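Local atomic coordinates of prolyl endopeptidase (Myxococcus xanthus, PDB entry 2BKL), a protein that probably cleaves oligopeptides after proline, and much less readily after alanine, as a serine endopeptidase of the S9A family. Residues V195-G200 with G224-F229; R564-G569 with Y578-K583. All coordinates share one frame; numbering follows the deposited sequence.

Contact 1 of 2, residues V195-G200 with G224-F229; sequences VDERPG and GDPTTF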
loop_
_atom_site.group_PDB
_atom_site.type_symbol
_atom_site.label_atom_id
_atom_site.label_comp_id
_atom_site.label_asym_id
_atom_site.label_seq_id
_atom_site.Cartn_x
_atom_site.Cartn_y
_atom_site.Cartn_z
ATOM N N VAL A 195 11.794 17.815 8.266
ATOM C CA VAL A 195 10.844 16.746 8.016
ATOM C C VAL A 195 11.455 15.781 7.000
ATOM O O VAL A 195 11.382 14.570 7.158
ATOM C CB VAL A 195 9.491 17.312 7.483
ATOM C CG1 VAL A 195 8.562 16.176 6.939
ATOM C CG2 VAL A 195 8.775 18.144 8.561
ATOM N N ASP A 196 12.100 16.302 5.960
ATOM C CA ASP A 196 12.674 15.412 4.943
ATOM C C ASP A 196 13.850 14.563 5.422
ATOM O O ASP A 196 14.152 13.529 4.823
ATOM C CB ASP A 196 13.084 16.184 3.691
ATOM C CG ASP A 196 14.245 17.094 3.927
ATOM O OD1 ASP A 196 14.045 18.087 4.664
ATOM O OD2 ASP A 196 15.385 16.946 3.405
ATOM N N GLU A 197 14.507 14.987 6.503
ATOM C CA GLU A 197 15.637 14.223 7.044
ATOM C C GLU A 197 15.219 13.242 8.126
ATOM O O GLU A 197 15.991 12.365 8.495
ATOM C CB GLU A 197 16.697 15.171 7.594
ATOM C CG GLU A 197 17.440 15.916 6.482
ATOM C CD GLU A 197 18.401 15.019 5.685
ATOM O OE1 GLU A 197 19.077 14.124 6.274
ATOM O OE2 GLU A 197 18.520 15.225 4.453
ATOM N N ARG A 198 14.014 13.424 8.662
ATOM C CA ARG A 198 13.548 12.624 9.790
ATOM C C ARG A 198 13.645 11.102 9.584
ATOM O O ARG A 198 13.937 10.396 10.545
ATOM C CB ARG A 198 12.131 13.008 10.197
ATOM C CG ARG A 198 11.757 12.615 11.620
ATOM C CD ARG A 198 10.330 12.900 11.920
ATOM N NE ARG A 198 9.958 12.493 13.268
ATOM C CZ ARG A 198 8.704 12.239 13.614
ATOM N NH1 ARG A 198 7.743 12.341 12.705
ATOM N NH2 ARG A 198 8.422 11.886 14.855
ATOM N N PRO A 199 13.362 10.574 8.393
ATOM C CA PRO A 199 13.469 9.120 8.220
ATOM C C PRO A 199 14.839 8.511 8.532
ATOM O O PRO A 199 14.926 7.293 8.759
ATOM C CB PRO A 199 13.070 8.906 6.767
ATOM C CG PRO A 199 12.232 10.025 6.393
ATOM C CD PRO A 199 12.808 11.220 7.184
ATOM N N GLY A 200 15.882 9.329 8.542
ATOM C CA GLY A 200 17.207 8.835 8.865
ATOM C C GLY A 200 17.467 8.711 10.357
ATOM O O GLY A 200 18.579 8.343 10.730
ATOM N N GLY A 224 21.264 7.391 10.090
ATOM C CA GLY A 224 21.549 8.733 9.646
ATOM C C GLY A 224 21.328 9.002 8.163
ATOM O O GLY A 224 21.798 10.005 7.631
ATOM N N ASP A 225 20.622 8.093 7.498
ATOM C CA ASP A 225 20.434 8.128 6.062
ATOM C C ASP A 225 18.938 8.085 5.766
ATOM O O ASP A 225 18.296 7.059 5.973
ATOM C CB ASP A 225 21.134 6.909 5.458
ATOM C CG ASP A 225 21.121 6.904 3.964
ATOM O OD1 ASP A 225 20.356 7.694 3.369
ATOM O OD2 ASP A 225 21.892 6.136 3.309
ATOM N N PRO A 226 18.379 9.196 5.316
ATOM C CA PRO A 226 16.921 9.276 5.132
ATOM C C PRO A 226 16.457 8.523 3.877
ATOM O O PRO A 226 15.260 8.542 3.582
ATOM C CB PRO A 226 16.670 10.780 5.019
ATOM C CG PRO A 226 17.931 11.284 4.387
ATOM C CD PRO A 226 19.053 10.466 4.967
ATOM N N THR A 227 17.381 7.902 3.138
ATOM C CA THR A 227 16.990 7.040 2.043
ATOM C C THR A 227 16.844 5.592 2.462
ATOM O O THR A 227 16.704 4.724 1.599
ATOM C CB THR A 227 17.946 7.125 0.830
ATOM O OG1 THR A 227 19.229 6.547 1.159
ATOM C CG2 THR A 227 18.184 8.573 0.412
ATOM N N THR A 228 16.881 5.323 3.759
ATOM C CA THR A 228 16.721 3.982 4.310
ATOM C C THR A 228 15.557 3.886 5.262
ATOM O O THR A 228 15.046 4.881 5.747
ATOM C CB THR A 228 17.967 3.543 5.066
ATOM O OG1 THR A 228 18.138 4.378 6.230
ATOM C CG2 THR A 228 19.215 3.700 4.206
ATOM N N PHE A 229 15.176 2.642 5.555
ATOM C CA PHE A 229 14.364 2.305 6.714
ATOM C C PHE A 229 15.167 1.408 7.655
ATOM O O PHE A 229 15.963 0.588 7.221
ATOM C CB PHE A 229 13.081 1.569 6.341
ATOM C CG PHE A 229 12.161 2.339 5.428
ATOM C CD1 PHE A 229 12.300 2.270 4.038
ATOM C CD2 PHE A 229 11.151 3.123 5.955
ATOM C CE1 PHE A 229 11.426 2.990 3.203
ATOM C CE2 PHE A 229 10.287 3.842 5.120
ATOM C CZ PHE A 229 10.416 3.762 3.761
HETATM O O HOH W 1 16.482 4.908 8.643
HETATM O O HOH W 2 12.958 5.555 7.404
#

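Contact 2 of 2, residues R564-G569 with Y578-K583; sequences RYHLFG and YGTAEK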
loop_
_atom_site.group_PDB
_atom_site.type_symbol
_atom_site.label_atom_id
_atom_site.label_comp_id
_atom_site.label_asym_id
_atom_site.label_seq_id
_atom_site.Cartn_x
_atom_site.Cartn_y
_atom_site.Cartn_z
ATOM N N ARG A 564 11.281 18.104 -7.462
ATOM C CA ARG A 564 11.314 18.584 -6.083
ATOM C C ARG A 564 10.721 17.615 -5.039
ATOM O O ARG A 564 10.702 17.906 -3.858
ATOM C CB ARG A 564 10.610 19.927 -5.957
ATOM C CG ARG A 564 11.294 21.030 -6.715
ATOM C CD ARG A 564 10.610 22.368 -6.687
ATOM N NE ARG A 564 10.400 22.933 -5.364
ATOM C CZ ARG A 564 11.344 23.543 -4.627
ATOM N NH1 ARG A 564 12.615 23.579 -5.027
ATOM N NH2 ARG A 564 10.992 24.089 -3.463
ATOM N N TYR A 565 10.262 16.442 -5.452
ATOM C CA TYR A 565 9.539 15.566 -4.507
ATOM C C TYR A 565 10.365 15.185 -3.264
ATOM O O TYR A 565 9.800 14.978 -2.201
ATOM C CB TYR A 565 9.005 14.305 -5.207
ATOM C CG TYR A 565 10.025 13.198 -5.253
ATOM C CD1 TYR A 565 10.984 13.137 -6.262
ATOM C CD2 TYR A 565 10.110 12.253 -4.221
ATOM C CE1 TYR A 565 11.968 12.140 -6.274
ATOM C CE2 TYR A 565 11.111 11.254 -4.226
ATOM C CZ TYR A 565 12.020 11.206 -5.231
ATOM O OH TYR A 565 12.987 10.250 -5.196
ATOM N N HIS A 566 11.672 15.063 -3.434
ATOM C CA HIS A 566 12.541 14.584 -2.363
ATOM C C HIS A 566 12.659 15.594 -1.193
ATOM O O HIS A 566 13.139 15.241 -0.125
ATOM C CB HIS A 566 13.926 14.268 -2.916
ATOM C CG HIS A 566 14.583 15.452 -3.549
ATOM N ND1 HIS A 566 14.204 15.932 -4.784
ATOM C CD2 HIS A 566 15.528 16.304 -3.085
ATOM C CE1 HIS A 566 14.904 17.019 -5.059
ATOM N NE2 HIS A 566 15.712 17.270 -4.040
ATOM N N LEU A 567 12.209 16.825 -1.397
ATOM C CA LEU A 567 12.321 17.890 -0.394
ATOM C C LEU A 567 11.210 17.904 0.643
ATOM O O LEU A 567 11.259 18.688 1.603
ATOM C CB LEU A 567 12.379 19.255 -1.096
ATOM C CG LEU A 567 13.499 19.441 -2.113
ATOM C CD1 LEU A 567 13.292 20.720 -2.930
ATOM C CD2 LEU A 567 14.858 19.475 -1.421
ATOM N N PHE A 568 10.189 17.082 0.445
ATOM C CA PHE A 568 8.985 17.151 1.247
ATOM C C PHE A 568 8.568 15.806 1.808
ATOM O O PHE A 568 8.683 14.773 1.151
ATOM C CB PHE A 568 7.814 17.647 0.392
ATOM C CG PHE A 568 8.035 19.019 -0.217
ATOM C CD1 PHE A 568 8.734 19.194 -1.405
ATOM C CD2 PHE A 568 7.501 20.127 0.412
ATOM C CE1 PHE A 568 8.933 20.455 -1.934
ATOM C CE2 PHE A 568 7.674 21.397 -0.125
ATOM C CZ PHE A 568 8.404 21.546 -1.303
ATOM N N GLY A 569 8.002 15.846 2.994
ATOM C CA GLY A 569 7.460 14.673 3.634
ATOM C C GLY A 569 8.465 13.537 3.676
ATOM O O GLY A 569 9.613 13.755 3.981
ATOM N N TYR A 578 13.153 6.158 -7.414
ATOM C CA TYR A 578 13.007 7.155 -8.461
ATOM C C TYR A 578 14.311 7.860 -8.853
ATOM O O TYR A 578 14.432 8.357 -9.960
ATOM C CB TYR A 578 12.079 8.250 -7.992
ATOM C CG TYR A 578 10.646 7.883 -7.726
ATOM C CD1 TYR A 578 9.870 7.248 -8.688
ATOM C CD2 TYR A 578 10.031 8.222 -6.521
ATOM C CE1 TYR A 578 8.542 6.949 -8.454
ATOM C CE2 TYR A 578 8.680 7.946 -6.277
ATOM C CZ TYR A 578 7.930 7.310 -7.256
ATOM O OH TYR A 578 6.607 7.046 -6.997
ATOM N N GLY A 579 15.268 7.929 -7.929
ATOM C CA GLY A 579 16.455 8.782 -8.042
ATOM C C GLY A 579 16.152 10.147 -7.440
ATOM O O GLY A 579 15.038 10.410 -6.954
ATOM N N THR A 580 17.142 11.028 -7.439
ATOM C CA THR A 580 16.963 12.374 -6.922
ATOM C C THR A 580 17.506 13.398 -7.902
ATOM O O THR A 580 18.631 13.268 -8.398
ATOM C CB THR A 580 17.657 12.585 -5.575
ATOM O OG1 THR A 580 17.670 13.991 -5.266
ATOM C CG2 THR A 580 19.105 12.080 -5.556
ATOM N N ALA A 581 16.740 14.459 -8.118
ATOM C CA ALA A 581 17.190 15.524 -8.977
ATOM C C ALA A 581 18.419 16.262 -8.461
ATOM O O ALA A 581 18.979 17.087 -9.192
ATOM C CB ALA A 581 16.050 16.482 -9.234
ATOM N N GLU A 582 18.853 15.968 -7.245
ATOM C CA GLU A 582 20.115 16.489 -6.737
ATOM C C GLU A 582 21.317 15.962 -7.543
ATOM O O GLU A 582 22.393 16.568 -7.525
ATOM C CB GLU A 582 20.302 16.141 -5.252
ATOM C CG GLU A 582 19.275 16.841 -4.354
ATOM C CD GLU A 582 19.084 16.209 -2.986
ATOM O OE1 GLU A 582 18.921 14.954 -2.925
ATOM O OE2 GLU A 582 19.046 16.990 -1.991
ATOM N N LYS A 583 21.146 14.836 -8.229
ATOM C CA LYS A 583 22.208 14.209 -9.033
ATOM C C LYS A 583 21.942 14.415 -10.523
ATOM O O LYS A 583 20.802 14.304 -10.959
ATOM C CB LYS A 583 22.299 12.711 -8.719
ATOM C CG LYS A 583 22.750 12.460 -7.291
ATOM C CD LYS A 583 22.754 10.980 -6.921
ATOM C CE LYS A 583 22.895 10.787 -5.397
ATOM N NZ LYS A 583 21.905 9.790 -4.815
HETATM O O HOH W 3 14.006 14.611 -7.313
#

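Contact 1 of 2, residues V195-G200 with G224-F229
G200 and P226 bring the two loops into van der Waals touch, their CA atoms 3.8 Å apart. Lacking a side chain, G200 lets the D225-P226 backbone come close, P226 CA 3.6 Å from G200 N. The P226 ring also packs against oxygens: its CB rests on the carbonyl of D196, while its CG meets E197 OE1 at 3.6 Å. E197 reaches it because its chain bends at chi2 (-72°), which lays the carboxylate alongside the proline. The apolar pair is P199 CB with P226 CB, 4.4 Å apart.

Direct polar contact is slight, a weak bond of 2.9 Å from G224 N to G200 O. Both loops belong to the N-terminal beta-propeller domain: 195-200 precedes strand 203-208 of one four-stranded sheet, and 224-229 leads into strand 229-234, the first of the next.

Water does more of the polar bridging. One molecule lies between P199 O (2.9 Å) and T228 OG1 (3.0 Å); a second donates to P199 O and, at 2.7 Å, to T228 O.

Side chains stiffen the type I turn D225-T228. D225 OD1 takes T227 N (an Asx turn) and T227 OG1 from the same carboxylate face, and D225 O receives T228 N and T228 OG1.

Contact 2 of 2, residues R564-G569 with Y578-K583
Y565 and H566 both turn CG between the backbone N and the carbonyl carbon (chi1 59° for H566), and these torsions carry the two rings from a short 3-10 segment across to the chain that follows helix 575-578. The contact belongs to the catalytic domain, of alpha/beta-hydrolase type, in the long connection after strand 552-556 of its central sheet. Y578 is part of the pocket occupied by N-[(benzyloxy)carbonyl]-L-alanyl-L-proline.

Y565 suits its buried place by offering both a ring and a hydroxyl. Its OH donates to G579 O at 2.7 Å, with a C=O...O angle of 157° and the donor tilted somewhat from the carbonyl plane. The ring of Y578 turns its edge toward the face of Y565 in a T-shaped pair, centroids 5.4 Å apart and planes at 79°, and Y578 CD2 comes within 3.8 Å of Y565 CZ. Y578 is held at its far end too, where its OH is bonded to N534, another pocket residue. G579, with positive phi, takes the chain out of the helix and presents its carbonyl to Y565.

The imidazole of H566 lies across T580, whose OG1 stands over the middle of one face, 3.8 Å from H566 CG; L567 CG lies over the opposite face. E582 crosses the ring obliquely with CD 3.6 Å from H566 CD2, and its OE2 forms a salt bridge with R572. T580 OG1 accepts from E582 N in an ST turn and donates to E582 OE1, so one hydroxyl ties backbone and carboxylate together. On the ND1 side, a single water accepts a weak bond from H566 ND1 and a second bond, 2.9 Å long, from A581 N.

Contact 2 is largely buried within the catalytic domain, whereas contact 1 is only partly buried and belongs to the propeller. Each joins parts of its own domain, and the chemistry follows: contact 2 relies on aromatic rings and a direct tyrosine-to-carbonyl bond, contact 1 on prolines, close backbone and bridging water. Their centres lie 13 Å apart and they touch across the domain boundary, D196 CB packing 3.7 Å from L567 O and V195 CG1 3.8 Å from G569 CA. R572 links both, bonded to D196 and to E582. The bound ligand touches F229 of contact 1 and Y578 of contact 2.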